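Local coordinates for bifunctional thiamine biosynthesis protein ThiDN (Methanocaldococcus jannaschii DSM 2661, PDB 2PHP) that probably phosphorylates hydroxymethylpyrimidine and its phosphate and, through the ThiN domain that forms this chain, joins the pyrimidine and thiazole halves into thiamine phosphate, at residues Gly55-Asn60 and Ala95-Lys100; Gly103-Leu108 and Gln178-Thr183; Ala80-Ser85 and Arg161-Asp166; Ile19-Lys24 and Glu169-Val174. One frame throughout, in Å; residues are numbered along the deposited sequence.

Contacts 1 and 3 bring a hairpin strand and helix 77-87 to the mixed sheet of the ThiN domain; contacts 2 and 4 pack helices 103-109 and 8-22 on helix 167-185. Contacts 1 and 3 use neighbouring antiparallel strands, 95-100 and 159-164. Met97 O and Val162 N form a probable hydrogen bond between them, and the contact centres are 14 Å apart. The centres of contacts 2 and 4 lie 17 Å apart. Contact 4 is 11 Å from contact 1, centre to centre, and Val170 and Val174 pack on Met97. Contact 2 meets contact 1 where Lys100 lies beside Tyr181. Contacts 2 and 3 do not touch; their nearest atoms are about 7 Å apart. Along the chain, contact 4 encloses contacts 1 and 3.

Contact 1: residues Gly55-Asn60 and Ala95-Lys100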
loop_
_atom_site.group_PDB
_atom_site.type_symbol
_atom_site.label_atom_id
_atom_site.label_comp_id
_atom_site.label_asym_id
_atom_site.label_seq_id
_atom_site.Cartn_x
_atom_site.Cartn_y
_atom_site.Cartn_z
ATOM N N GLY B 55 -2.591 9.004 7.011
ATOM C CA GLY B 55 -2.259 7.895 7.892
ATOM C C GLY B 55 -1.097 8.377 8.747
ATOM O O GLY B 55 -1.162 9.462 9.325
ATOM N N ARG B 56 -0.031 7.588 8.815
ATOM C CA ARG B 56 1.158 7.950 9.576
ATOM C C ARG B 56 2.322 7.072 9.158
ATOM O O ARG B 56 2.153 6.156 8.359
ATOM C CB ARG B 56 0.914 7.800 11.082
ATOM C CG ARG B 56 0.426 9.100 11.736
ATOM C CD ARG B 56 0.628 9.109 13.242
ATOM N NE ARG B 56 0.411 10.449 13.786
ATOM C CZ ARG B 56 0.707 10.821 15.030
ATOM N NH1 ARG B 56 1.233 9.955 15.882
ATOM N NH2 ARG B 56 0.505 12.078 15.411
ATOM N N ILE B 57 3.509 7.366 9.679
ATOM C CA ILE B 57 4.675 6.556 9.376
ATOM C C ILE B 57 4.807 5.606 10.552
ATOM O O ILE B 57 4.905 6.050 11.699
ATOM C CB ILE B 57 5.936 7.426 9.249
ATOM C CG1 ILE B 57 5.738 8.415 8.099
ATOM C CG2 ILE B 57 7.158 6.539 8.995
ATOM C CD1 ILE B 57 6.764 9.504 8.030
ATOM N N ILE B 58 4.767 4.305 10.283
ATOM C CA ILE B 58 4.853 3.315 11.351
ATOM C C ILE B 58 5.924 2.260 11.117
ATOM O O ILE B 58 6.395 2.059 9.993
ATOM C CB ILE B 58 3.491 2.598 11.567
ATOM C CG1 ILE B 58 3.131 1.769 10.332
ATOM C CG2 ILE B 58 2.386 3.624 11.836
ATOM C CD1 ILE B 58 1.880 0.902 10.529
ATOM N N LYS B 59 6.295 1.574 12.192
ATOM C CA LYS B 59 7.325 0.548 12.104
ATOM C C LYS B 59 6.859 -0.696 11.373
ATOM O O LYS B 59 5.698 -1.087 11.469
ATOM C CB LYS B 59 7.806 0.136 13.502
ATOM C CG LYS B 59 8.687 1.168 14.187
ATOM C CD LYS B 59 9.220 0.668 15.533
ATOM C CE LYS B 59 10.177 1.690 16.165
ATOM N NZ LYS B 59 10.741 1.221 17.463
ATOM N N ASN B 60 7.768 -1.285 10.606
ATOM C CA ASN B 60 7.492 -2.533 9.910
ATOM C C ASN B 60 8.257 -3.501 10.804
ATOM O O ASN B 60 9.488 -3.507 10.799
ATOM C CB ASN B 60 8.100 -2.543 8.504
ATOM C CG ASN B 60 7.893 -3.870 7.795
ATOM O OD1 ASN B 60 7.789 -4.914 8.437
ATOM N ND2 ASN B 60 7.853 -3.839 6.467
ATOM N N ALA B 95 6.628 24.054 8.964
ATOM C CA ALA B 95 6.651 22.590 9.007
ATOM C C ALA B 95 7.099 21.950 10.312
ATOM O O ALA B 95 7.873 22.530 11.085
ATOM C CB ALA B 95 7.509 22.057 7.859
ATOM N N CYS B 96 6.625 20.725 10.528
ATOM C CA CYS B 96 6.949 19.971 11.731
ATOM C C CYS B 96 6.755 18.466 11.550
ATOM O O CYS B 96 5.862 18.016 10.826
ATOM C CB CYS B 96 6.079 20.460 12.893
ATOM S SG CYS B 96 6.259 19.525 14.441
HETATM N N MSE B 97 7.610 17.697 12.217
HETATM C CA MSE B 97 7.543 16.239 12.185
HETATM C C MSE B 97 7.833 15.725 13.587
HETATM O O MSE B 97 8.790 16.176 14.219
HETATM C CB MSE B 97 8.584 15.665 11.226
HETATM C CG MSE B 97 8.670 14.153 11.293
HETATM SE SE MSE B 97 9.866 13.422 9.974
HETATM C CE MSE B 97 9.443 11.540 10.142
ATOM N N ASN B 98 7.019 14.797 14.083
ATOM C CA ASN B 98 7.263 14.252 15.413
ATOM C C ASN B 98 8.048 12.955 15.287
ATOM O O ASN B 98 7.757 12.138 14.416
ATOM C CB ASN B 98 5.951 14.010 16.165
ATOM C CG ASN B 98 5.074 12.951 15.510
ATOM O OD1 ASN B 98 4.596 13.130 14.387
ATOM N ND2 ASN B 98 4.863 11.840 16.214
ATOM N N ILE B 99 9.061 12.786 16.138
ATOM C CA ILE B 99 9.884 11.580 16.127
ATOM C C ILE B 99 10.059 11.034 17.540
ATOM O O ILE B 99 9.771 11.721 18.527
ATOM C CB ILE B 99 11.277 11.840 15.509
ATOM C CG1 ILE B 99 12.096 12.758 16.415
ATOM C CG2 ILE B 99 11.122 12.471 14.130
ATOM C CD1 ILE B 99 13.493 13.033 15.872
ATOM N N LYS B 100 10.512 9.792 17.631
ATOM C CA LYS B 100 10.691 9.150 18.920
ATOM C C LYS B 100 11.644 9.920 19.838
ATOM O O LYS B 100 12.658 10.476 19.401
ATOM C CB LYS B 100 11.182 7.724 18.709
ATOM C CG LYS B 100 11.323 6.915 19.975
ATOM C CD LYS B 100 12.010 5.593 19.680
ATOM C CE LYS B 100 12.032 4.697 20.908
ATOM N NZ LYS B 100 12.766 3.442 20.604
#
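Arg56 and Asn98 cross at about a right angle, with the guanidinium and amide planes 40° apart. The nearest atoms are Arg56 NH1 and Asn98 ND2, 4.1 Å from each other. Both are nitrogens that carry protons, and each donates to a backbone oxygen elsewhere: Arg56 NH1 to Val33 O, Asn98 ND2 to Gly34 O. Asn98 OD1 lies over one face of the guanidinium, while it accepts from Asn36 N. The amide reaches this site because Asn98 CG stands between the backbone N and the carbonyl carbon (chi1 64°).

A second crossing, again near a right angle, joins Ile57 and the selenomethionine Met97. Here methyl meets methyl: Ile57 CD1 is 4.0 Å from Met97 CE. The Met97 chain is fully extended, which carries CE well out from its own strand. That reach matters, because the two strands are not sheet partners. Strand 95-100 lies within the mixed sheet of the ThiN domain, whereas strand 57-59 pairs with 65-67 in a separate two-stranded antiparallel hairpin. The closest CA atoms, those of Ile57 and Ile99, are still 9.9 Å apart. The strand directions differ by 30°. The two segments meet directly through side chains, and Ser35 also links them, by a backbone bond to Ile57 and by OG to Asn98 O.

At the far end, Lys59 NZ comes within 4.3 Å of Lys100 NZ. These like charges would be expected to repel. Both chains are extended, and both residues are partly exposed.

Contact 2: residues Gly103-Leu108 and Gln178-Thr183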
loop_
_atom_site.group_PDB
_atom_site.type_symbol
_atom_site.label_atom_id
_atom_site.label_comp_id
_atom_site.label_asym_id
_atom_site.label_seq_id
_atom_site.Cartn_x
_atom_site.Cartn_y
_atom_site.Cartn_z
ATOM N N GLY B 103 16.266 10.595 25.934
ATOM C CA GLY B 103 17.034 11.525 26.749
ATOM C C GLY B 103 18.494 11.691 26.352
ATOM O O GLY B 103 18.994 12.816 26.238
ATOM N N GLY B 104 19.180 10.570 26.145
ATOM C CA GLY B 104 20.572 10.631 25.755
ATOM C C GLY B 104 20.734 11.372 24.443
ATOM O O GLY B 104 21.654 12.176 24.283
ATOM N N LEU B 105 19.835 11.095 23.500
ATOM C CA LEU B 105 19.878 11.730 22.190
ATOM C C LEU B 105 19.746 13.244 22.341
ATOM O O LEU B 105 20.468 14.005 21.694
ATOM C CB LEU B 105 18.758 11.175 21.305
ATOM C CG LEU B 105 18.621 11.693 19.866
ATOM C CD1 LEU B 105 19.927 11.510 19.099
ATOM C CD2 LEU B 105 17.497 10.936 19.180
ATOM N N ILE B 106 18.832 13.677 23.205
ATOM C CA ILE B 106 18.618 15.105 23.449
ATOM C C ILE B 106 19.925 15.792 23.877
ATOM O O ILE B 106 20.306 16.820 23.307
ATOM C CB ILE B 106 17.549 15.326 24.545
ATOM C CG1 ILE B 106 16.170 14.877 24.043
ATOM C CG2 ILE B 106 17.519 16.786 24.958
ATOM C CD1 ILE B 106 15.622 15.700 22.885
ATOM N N LYS B 107 20.603 15.223 24.878
ATOM C CA LYS B 107 21.872 15.782 25.359
ATOM C C LYS B 107 22.855 15.938 24.212
ATOM O O LYS B 107 23.523 16.956 24.091
ATOM C CB LYS B 107 22.507 14.879 26.422
ATOM C CG LYS B 107 21.702 14.742 27.688
ATOM C CD LYS B 107 22.397 13.825 28.679
ATOM C CE LYS B 107 21.539 13.615 29.919
ATOM N NZ LYS B 107 22.151 12.626 30.852
ATOM N N LEU B 108 22.946 14.915 23.372
ATOM C CA LEU B 108 23.852 14.955 22.237
ATOM C C LEU B 108 23.417 15.964 21.185
ATOM O O LEU B 108 24.208 16.329 20.321
ATOM C CB LEU B 108 23.951 13.579 21.583
ATOM C CG LEU B 108 24.653 12.470 22.365
ATOM C CD1 LEU B 108 24.726 11.226 21.511
ATOM C CD2 LEU B 108 26.051 12.920 22.735
ATOM N N GLN B 178 19.042 11.381 13.208
ATOM C CA GLN B 178 19.003 9.939 13.003
ATOM C C GLN B 178 20.398 9.321 13.011
ATOM O O GLN B 178 20.606 8.259 13.603
ATOM C CB GLN B 178 18.297 9.621 11.674
ATOM C CG GLN B 178 18.194 8.145 11.339
ATOM C CD GLN B 178 17.247 7.399 12.257
ATOM O OE1 GLN B 178 16.042 7.650 12.260
ATOM N NE2 GLN B 178 17.786 6.478 13.043
ATOM N N LYS B 179 21.348 9.978 12.351
ATOM C CA LYS B 179 22.712 9.456 12.299
ATOM C C LYS B 179 23.352 9.403 13.671
ATOM O O LYS B 179 24.109 8.484 13.974
ATOM C CB LYS B 179 23.567 10.285 11.343
ATOM C CG LYS B 179 23.268 9.951 9.891
ATOM C CD LYS B 179 24.000 10.853 8.923
ATOM C CE LYS B 179 23.581 10.543 7.489
ATOM N NZ LYS B 179 24.146 11.516 6.511
ATOM N N ILE B 180 23.038 10.387 14.503
ATOM C CA ILE B 180 23.568 10.426 15.857
ATOM C C ILE B 180 22.936 9.259 16.607
ATOM O O ILE B 180 23.619 8.486 17.276
ATOM C CB ILE B 180 23.212 11.762 16.549
ATOM C CG1 ILE B 180 23.949 12.908 15.848
ATOM C CG2 ILE B 180 23.537 11.693 18.038
ATOM C CD1 ILE B 180 23.641 14.280 16.419
ATOM N N TYR B 181 21.623 9.123 16.463
ATOM C CA TYR B 181 20.893 8.051 17.117
ATOM C C TYR B 181 21.425 6.675 16.708
ATOM O O TYR B 181 21.506 5.771 17.541
ATOM C CB TYR B 181 19.406 8.145 16.780
ATOM C CG TYR B 181 18.551 7.173 17.553
ATOM C CD1 TYR B 181 18.370 7.316 18.928
ATOM C CD2 TYR B 181 17.911 6.116 16.908
ATOM C CE1 TYR B 181 17.571 6.430 19.643
ATOM C CE2 TYR B 181 17.104 5.226 17.610
ATOM C CZ TYR B 181 16.940 5.388 18.973
ATOM O OH TYR B 181 16.142 4.522 19.668
ATOM N N ASN B 182 21.780 6.510 15.433
ATOM C CA ASN B 182 22.296 5.223 14.971
ATOM C C ASN B 182 23.538 4.813 15.757
ATOM O O ASN B 182 23.722 3.636 16.067
ATOM C CB ASN B 182 22.639 5.252 13.476
ATOM C CG ASN B 182 21.402 5.328 12.584
ATOM O OD1 ASN B 182 20.328 4.811 12.925
ATOM N ND2 ASN B 182 21.556 5.961 11.420
ATOM N N THR B 183 24.390 5.787 16.068
ATOM C CA THR B 183 25.609 5.525 16.816
ATOM C C THR B 183 25.230 5.081 18.225
ATOM O O THR B 183 25.771 4.103 18.738
ATOM C CB THR B 183 26.500 6.788 16.890
ATOM O OG1 THR B 183 26.756 7.264 15.565
ATOM C CG2 THR B 183 27.836 6.474 17.560
#
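Leu105 points from helix 103-109 at Ile180 and Tyr181 of helix 167-185. Its CB leads to CG, which stands opposite the backbone N (chi1 -179°) and carries the two methyls to the facing helix. There the branches part. CD1 lies 3.8 Å from Ile180 CG2 and also comes near the backbone N of Tyr181. CD2 takes the other side and reaches Tyr181 CD1 at 3.7 Å. It approaches the ring obliquely, and the two side chains cross at about a right angle. Both methyls also lie close to Tyr181 CB, so the leucine fork straddles the base of the tyrosine.

Ile180 CG2 has a second partner. Leu108 CD1 sits 3.7 Å from it, one helical turn beyond Leu105. Leu108 and Ile180 run past each other in opposite directions. With an alanine at Leu105, both methyl contacts would go, and a gap would probably open between the two helices, leaving Ile180 CG2 and Tyr181 CD1 without their Leu105 partner.

Within helix 167-185, Gln178 NE2 donates to Asn182 OD1 at 3.0 Å. The donor stands above the carbonyl plane of Asn182, 45° out of it. Gln178 NE2 also bonds Thr28 OG1, so this amide links the helix to the loop around Phe27 and Leu29.

The contact is apolar packing between two helices. Their local axes come within 10.2 Å and make an angle of 125°. Ile177 and Leu184, on the turns before and after, extend the patch against Leu105. Helix 103-109 directly follows strand 95-100, and helix 167-185 lies against that strand through Val170 and Val174.

Contact 3: residues Ala80-Ser85 and Arg161-Asp166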
loop_
_atom_site.group_PDB
_atom_site.type_symbol
_atom_site.label_atom_id
_atom_site.label_comp_id
_atom_site.label_asym_id
_atom_site.label_seq_id
_atom_site.Cartn_x
_atom_site.Cartn_y
_atom_site.Cartn_z
ATOM N N ALA B 80 -0.886 20.307 13.264
ATOM C CA ALA B 80 -1.291 21.632 12.818
ATOM C C ALA B 80 -1.275 22.599 14.011
ATOM O O ALA B 80 -0.843 23.745 13.880
ATOM C CB ALA B 80 -2.686 21.576 12.205
ATOM N N LYS B 81 -1.745 22.135 15.167
ATOM C CA LYS B 81 -1.766 22.968 16.374
ATOM C C LYS B 81 -0.352 23.439 16.706
ATOM O O LYS B 81 -0.156 24.565 17.153
ATOM C CB LYS B 81 -2.327 22.187 17.568
ATOM C CG LYS B 81 -3.819 21.849 17.495
ATOM C CD LYS B 81 -4.250 21.114 18.761
ATOM C CE LYS B 81 -5.621 20.461 18.634
ATOM N NZ LYS B 81 -6.713 21.461 18.477
ATOM N N ILE B 82 0.634 22.574 16.486
ATOM C CA ILE B 82 2.014 22.940 16.771
ATOM C C ILE B 82 2.510 24.019 15.803
ATOM O O ILE B 82 3.060 25.034 16.230
ATOM C CB ILE B 82 2.955 21.719 16.686
ATOM C CG1 ILE B 82 2.594 20.705 17.775
ATOM C CG2 ILE B 82 4.401 22.179 16.830
ATOM C CD1 ILE B 82 3.284 19.333 17.613
ATOM N N ILE B 83 2.308 23.803 14.506
ATOM C CA ILE B 83 2.742 24.768 13.500
ATOM C C ILE B 83 2.064 26.133 13.648
ATOM O O ILE B 83 2.733 27.164 13.639
ATOM C CB ILE B 83 2.508 24.226 12.074
ATOM C CG1 ILE B 83 3.357 22.963 11.873
ATOM C CG2 ILE B 83 2.870 25.297 11.040
ATOM C CD1 ILE B 83 3.034 22.169 10.630
ATOM N N LEU B 84 0.742 26.148 13.784
ATOM C CA LEU B 84 0.038 27.412 13.946
ATOM C C LEU B 84 0.476 28.139 15.208
ATOM O O LEU B 84 0.518 29.370 15.231
ATOM C CB LEU B 84 -1.476 27.195 13.961
ATOM C CG LEU B 84 -2.110 27.174 12.567
ATOM C CD1 LEU B 84 -1.532 26.021 11.753
ATOM C CD2 LEU B 84 -3.620 27.047 12.689
ATOM N N SER B 85 0.806 27.388 16.258
ATOM C CA SER B 85 1.262 28.005 17.501
ATOM C C SER B 85 2.652 28.616 17.311
ATOM O O SER B 85 2.895 29.764 17.677
ATOM C CB SER B 85 1.312 26.978 18.637
ATOM O OG SER B 85 0.013 26.586 19.047
ATOM N N ARG B 161 9.813 16.922 18.744
ATOM C CA ARG B 161 9.196 17.543 17.584
ATOM C C ARG B 161 10.226 18.436 16.884
ATOM O O ARG B 161 10.791 19.342 17.494
ATOM C CB ARG B 161 7.961 18.335 18.032
ATOM C CG ARG B 161 6.993 17.482 18.853
ATOM C CD ARG B 161 5.882 18.288 19.506
ATOM N NE ARG B 161 5.006 17.430 20.308
ATOM C CZ ARG B 161 5.292 16.988 21.532
ATOM N NH1 ARG B 161 6.435 17.328 22.126
ATOM N NH2 ARG B 161 4.446 16.178 22.152
ATOM N N VAL B 162 10.486 18.143 15.611
ATOM C CA VAL B 162 11.440 18.893 14.803
ATOM C C VAL B 162 10.679 19.904 13.932
ATOM O O VAL B 162 9.767 19.535 13.194
ATOM C CB VAL B 162 12.272 17.927 13.907
ATOM C CG1 VAL B 162 13.241 18.707 13.035
ATOM C CG2 VAL B 162 13.038 16.929 14.788
ATOM N N LEU B 163 11.050 21.179 14.035
ATOM C CA LEU B 163 10.390 22.243 13.278
ATOM C C LEU B 163 11.333 22.860 12.248
ATOM O O LEU B 163 12.552 22.703 12.337
ATOM C CB LEU B 163 9.887 23.344 14.228
ATOM C CG LEU B 163 8.898 22.969 15.344
ATOM C CD1 LEU B 163 9.619 22.211 16.443
ATOM C CD2 LEU B 163 8.273 24.227 15.933
ATOM N N GLY B 164 10.769 23.568 11.274
ATOM C CA GLY B 164 11.587 24.188 10.244
ATOM C C GLY B 164 10.759 25.036 9.300
ATOM O O GLY B 164 9.540 25.130 9.456
ATOM N N ARG B 165 11.419 25.648 8.319
ATOM C CA ARG B 165 10.737 26.510 7.356
ATOM C C ARG B 165 9.802 25.736 6.435
ATOM O O ARG B 165 8.728 26.227 6.080
ATOM C CB ARG B 165 11.765 27.307 6.544
ATOM C CG ARG B 165 12.597 28.249 7.408
ATOM C CD ARG B 165 12.976 29.524 6.679
ATOM N NE ARG B 165 14.247 30.061 7.152
ATOM C CZ ARG B 165 15.339 29.328 7.364
ATOM N NH1 ARG B 165 15.323 28.015 7.137
ATOM N NH2 ARG B 165 16.447 29.901 7.823
ATOM N N ASP B 166 10.218 24.537 6.039
ATOM C CA ASP B 166 9.394 23.672 5.200
ATOM C C ASP B 166 9.727 22.215 5.489
ATOM O O ASP B 166 10.712 21.914 6.175
ATOM C CB ASP B 166 9.571 23.979 3.705
ATOM C CG ASP B 166 11.009 23.885 3.247
ATOM O OD1 ASP B 166 11.680 22.865 3.537
ATOM O OD2 ASP B 166 11.461 24.835 2.577
#
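This is a buried helix-on-sheet contact, in which helix 77-87 packs on strand 159-164 close to the centre of the chain. Ile82 does the work for the helix. Ile82 CD1 lies 3.4 Å from the last methylene, Arg161 CD, and 3.7 Å from the guanidinium nitrogen Arg161 NE. The methyl sits at the edge of the guanidinium, near its plane, and the two side chains cross at about a right angle. The arginine is extended from CG to NE, so its methylenes pass by the isoleucine while the charged end runs on. That end forms a salt bridge from Arg161 NH1 to Asp150 OD1, on the neighbouring strand 147-150. Arg120 NH2 lies close to Arg161 NH2, and the acid probably offsets part of that like charge.

The strand is an inner one of the mixed sheet of the ThiN domain, between 95-100 and 147-150. Arg161 and Leu163, two residues apart, face the helix, whereas Val162 packs against helix 167-185 on the other side. The sheet is thus sandwiched between helices. Leu163 makes the looser touch: its CD2 is 4.5 Å from Ile82 CG2. Cys96 and Thr134 also border Ile82.

On the helix, Ser85 OG donates to Lys81 O at 2.8 Å. Ser85 N bonds the same oxygen from the opposite face of its plane. Past the strand, Asp166 is the N-cap of helix 167-185, with OD1 accepting from Glu169 N.

Contact 4: residues Ile19-Lys24 and Glu169-Val174; sequences IYLLKK and EVVKKV
Two helices of the ThiN domain meet here, the C-terminal part of helix 8-22 and the long helix 167-185. Val171 is the central residue. Leu22 CD2 presses against its CG2 at 3.4 Å, tighter than usual for two carbons, and lies 3.8 Å from CG1. The Leu22 side chain starts out alongside the facing helix, and its end bends in. Its chi1 of -133° is away from the staggered values, consistent with a tight fit. Leu21 shares the same CG1 methyl, with CB 4.0 Å from Val171 CG1.

Further out, Leu21 CD1 touches Lys172 CE at 3.8 Å. Lys172 leaves its helix pointing away, but bends at chi2 (-64°) and chi4 bring its CE back to Leu21 CD1. In the third subunit, Tyr5 packs on Leu21 and takes a weak hydrogen bond from Lys172 NZ to its OH, and Asp70 forms a salt bridge with Lys23 NZ.

Val171 faces helix 8-22, while Val170 and Val174 rest on strands 95-100 and 159-164 of the sheet. Leu22 reaches past helix 167-185 to Met97 of strand 95-100.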
loop_
_atom_site.group_PDB
_atom_site.type_symbol
_atom_site.label_atom_id
_atom_site.label_comp_id
_atom_site.label_asym_id
_atom_site.label_seq_id
_atom_site.Cartn_x
_atom_site.Cartn_y
_atom_site.Cartn_z
ATOM N N ILE B 19 9.126 13.247 1.837
ATOM C CA ILE B 19 8.803 11.833 2.029
ATOM C C ILE B 19 9.721 10.954 1.165
ATOM O O ILE B 19 10.176 9.885 1.599
ATOM C CB ILE B 19 7.313 11.532 1.665
ATOM C CG1 ILE B 19 6.371 12.327 2.573
ATOM C CG2 ILE B 19 7.026 10.045 1.801
ATOM C CD1 ILE B 19 6.475 11.959 4.036
ATOM N N TYR B 20 9.985 11.409 -0.056
ATOM C CA TYR B 20 10.857 10.681 -0.971
ATOM C C TYR B 20 12.229 10.527 -0.308
ATOM O O TYR B 20 12.882 9.487 -0.442
ATOM C CB TYR B 20 10.973 11.445 -2.291
ATOM C CG TYR B 20 12.028 10.922 -3.246
ATOM C CD1 TYR B 20 11.765 9.849 -4.104
ATOM C CD2 TYR B 20 13.297 11.507 -3.291
ATOM C CE1 TYR B 20 12.746 9.376 -4.989
ATOM C CE2 TYR B 20 14.278 11.044 -4.165
ATOM C CZ TYR B 20 13.999 9.982 -5.010
ATOM O OH TYR B 20 14.989 9.539 -5.864
ATOM N N LEU B 21 12.658 11.559 0.418
ATOM C CA LEU B 21 13.948 11.521 1.109
ATOM C C LEU B 21 13.873 10.592 2.316
ATOM O O LEU B 21 14.819 9.854 2.613
ATOM C CB LEU B 21 14.359 12.927 1.574
ATOM C CG LEU B 21 14.753 13.947 0.494
ATOM C CD1 LEU B 21 15.055 15.303 1.129
ATOM C CD2 LEU B 21 15.973 13.433 -0.265
ATOM N N LEU B 22 12.739 10.630 3.007
ATOM C CA LEU B 22 12.540 9.799 4.184
ATOM C C LEU B 22 12.594 8.316 3.821
ATOM O O LEU B 22 13.207 7.518 4.534
ATOM C CB LEU B 22 11.189 10.120 4.826
ATOM C CG LEU B 22 11.130 10.335 6.341
ATOM C CD1 LEU B 22 11.924 9.248 7.048
ATOM C CD2 LEU B 22 11.681 11.704 6.688
ATOM N N LYS B 23 11.962 7.951 2.708
ATOM C CA LYS B 23 11.934 6.557 2.280
ATOM C C LYS B 23 13.327 5.999 2.012
ATOM O O LYS B 23 13.511 4.784 1.987
ATOM C CB LYS B 23 11.063 6.396 1.031
ATOM C CG LYS B 23 9.584 6.653 1.278
ATOM C CD LYS B 23 8.720 6.496 0.027
ATOM C CE LYS B 23 8.670 5.055 -0.460
ATOM N NZ LYS B 23 10.004 4.566 -0.903
ATOM N N LYS B 24 14.300 6.886 1.811
ATOM C CA LYS B 24 15.679 6.477 1.549
ATOM C C LYS B 24 16.503 6.388 2.820
ATOM O O LYS B 24 17.640 5.917 2.799
ATOM C CB LYS B 24 16.379 7.469 0.611
ATOM C CG LYS B 24 15.892 7.426 -0.837
ATOM C CD LYS B 24 16.819 8.231 -1.745
ATOM C CE LYS B 24 16.439 8.059 -3.208
ATOM N NZ LYS B 24 17.475 8.553 -4.150
ATOM N N GLU B 169 13.309 20.964 4.892
ATOM C CA GLU B 169 14.262 21.429 5.881
ATOM C C GLU B 169 14.133 20.579 7.144
ATOM O O GLU B 169 15.127 20.266 7.797
ATOM C CB GLU B 169 14.005 22.894 6.225
ATOM C CG GLU B 169 15.175 23.546 6.939
ATOM C CD GLU B 169 14.926 25.002 7.272
ATOM O OE1 GLU B 169 14.144 25.274 8.212
ATOM O OE2 GLU B 169 15.509 25.873 6.587
ATOM N N VAL B 170 12.901 20.206 7.477
ATOM C CA VAL B 170 12.653 19.391 8.656
ATOM C C VAL B 170 13.288 18.007 8.502
ATOM O O VAL B 170 13.944 17.504 9.421
ATOM C CB VAL B 170 11.142 19.242 8.912
ATOM C CG1 VAL B 170 10.888 18.152 9.949
ATOM C CG2 VAL B 170 10.577 20.561 9.403
ATOM N N VAL B 171 13.098 17.401 7.336
ATOM C CA VAL B 171 13.645 16.078 7.067
ATOM C C VAL B 171 15.176 16.062 7.075
ATOM O O VAL B 171 15.789 15.064 7.474
ATOM C CB VAL B 171 13.102 15.522 5.732
ATOM C CG1 VAL B 171 13.938 14.361 5.250
ATOM C CG2 VAL B 171 11.670 15.052 5.941
ATOM N N LYS B 172 15.793 17.164 6.655
ATOM C CA LYS B 172 17.252 17.243 6.665
ATOM C C LYS B 172 17.738 17.228 8.116
ATOM O O LYS B 172 18.697 16.527 8.435
ATOM C CB LYS B 172 17.731 18.511 5.948
ATOM C CG LYS B 172 17.457 18.517 4.442
ATOM C CD LYS B 172 18.217 17.415 3.719
ATOM C CE LYS B 172 17.947 17.451 2.221
ATOM N NZ LYS B 172 18.217 18.808 1.653
ATOM N N LYS B 173 17.076 17.987 8.993
ATOM C CA LYS B 173 17.450 18.013 10.410
ATOM C C LYS B 173 17.278 16.619 11.017
ATOM O O LYS B 173 18.152 16.135 11.752
ATOM C CB LYS B 173 16.587 19.010 11.196
ATOM C CG LYS B 173 16.804 20.466 10.817
ATOM C CD LYS B 173 15.928 21.397 11.650
ATOM C CE LYS B 173 15.902 22.807 11.074
ATOM N NZ LYS B 173 15.062 23.713 11.904
ATOM N N VAL B 174 16.143 15.985 10.712
ATOM C CA VAL B 174 15.845 14.643 11.211
ATOM C C VAL B 174 16.921 13.636 10.802
ATOM O O VAL B 174 17.263 12.740 11.571
ATOM C CB VAL B 174 14.472 14.135 10.697
ATOM C CG1 VAL B 174 14.347 12.632 10.939
ATOM C CG2 VAL B 174 13.338 14.879 11.406
#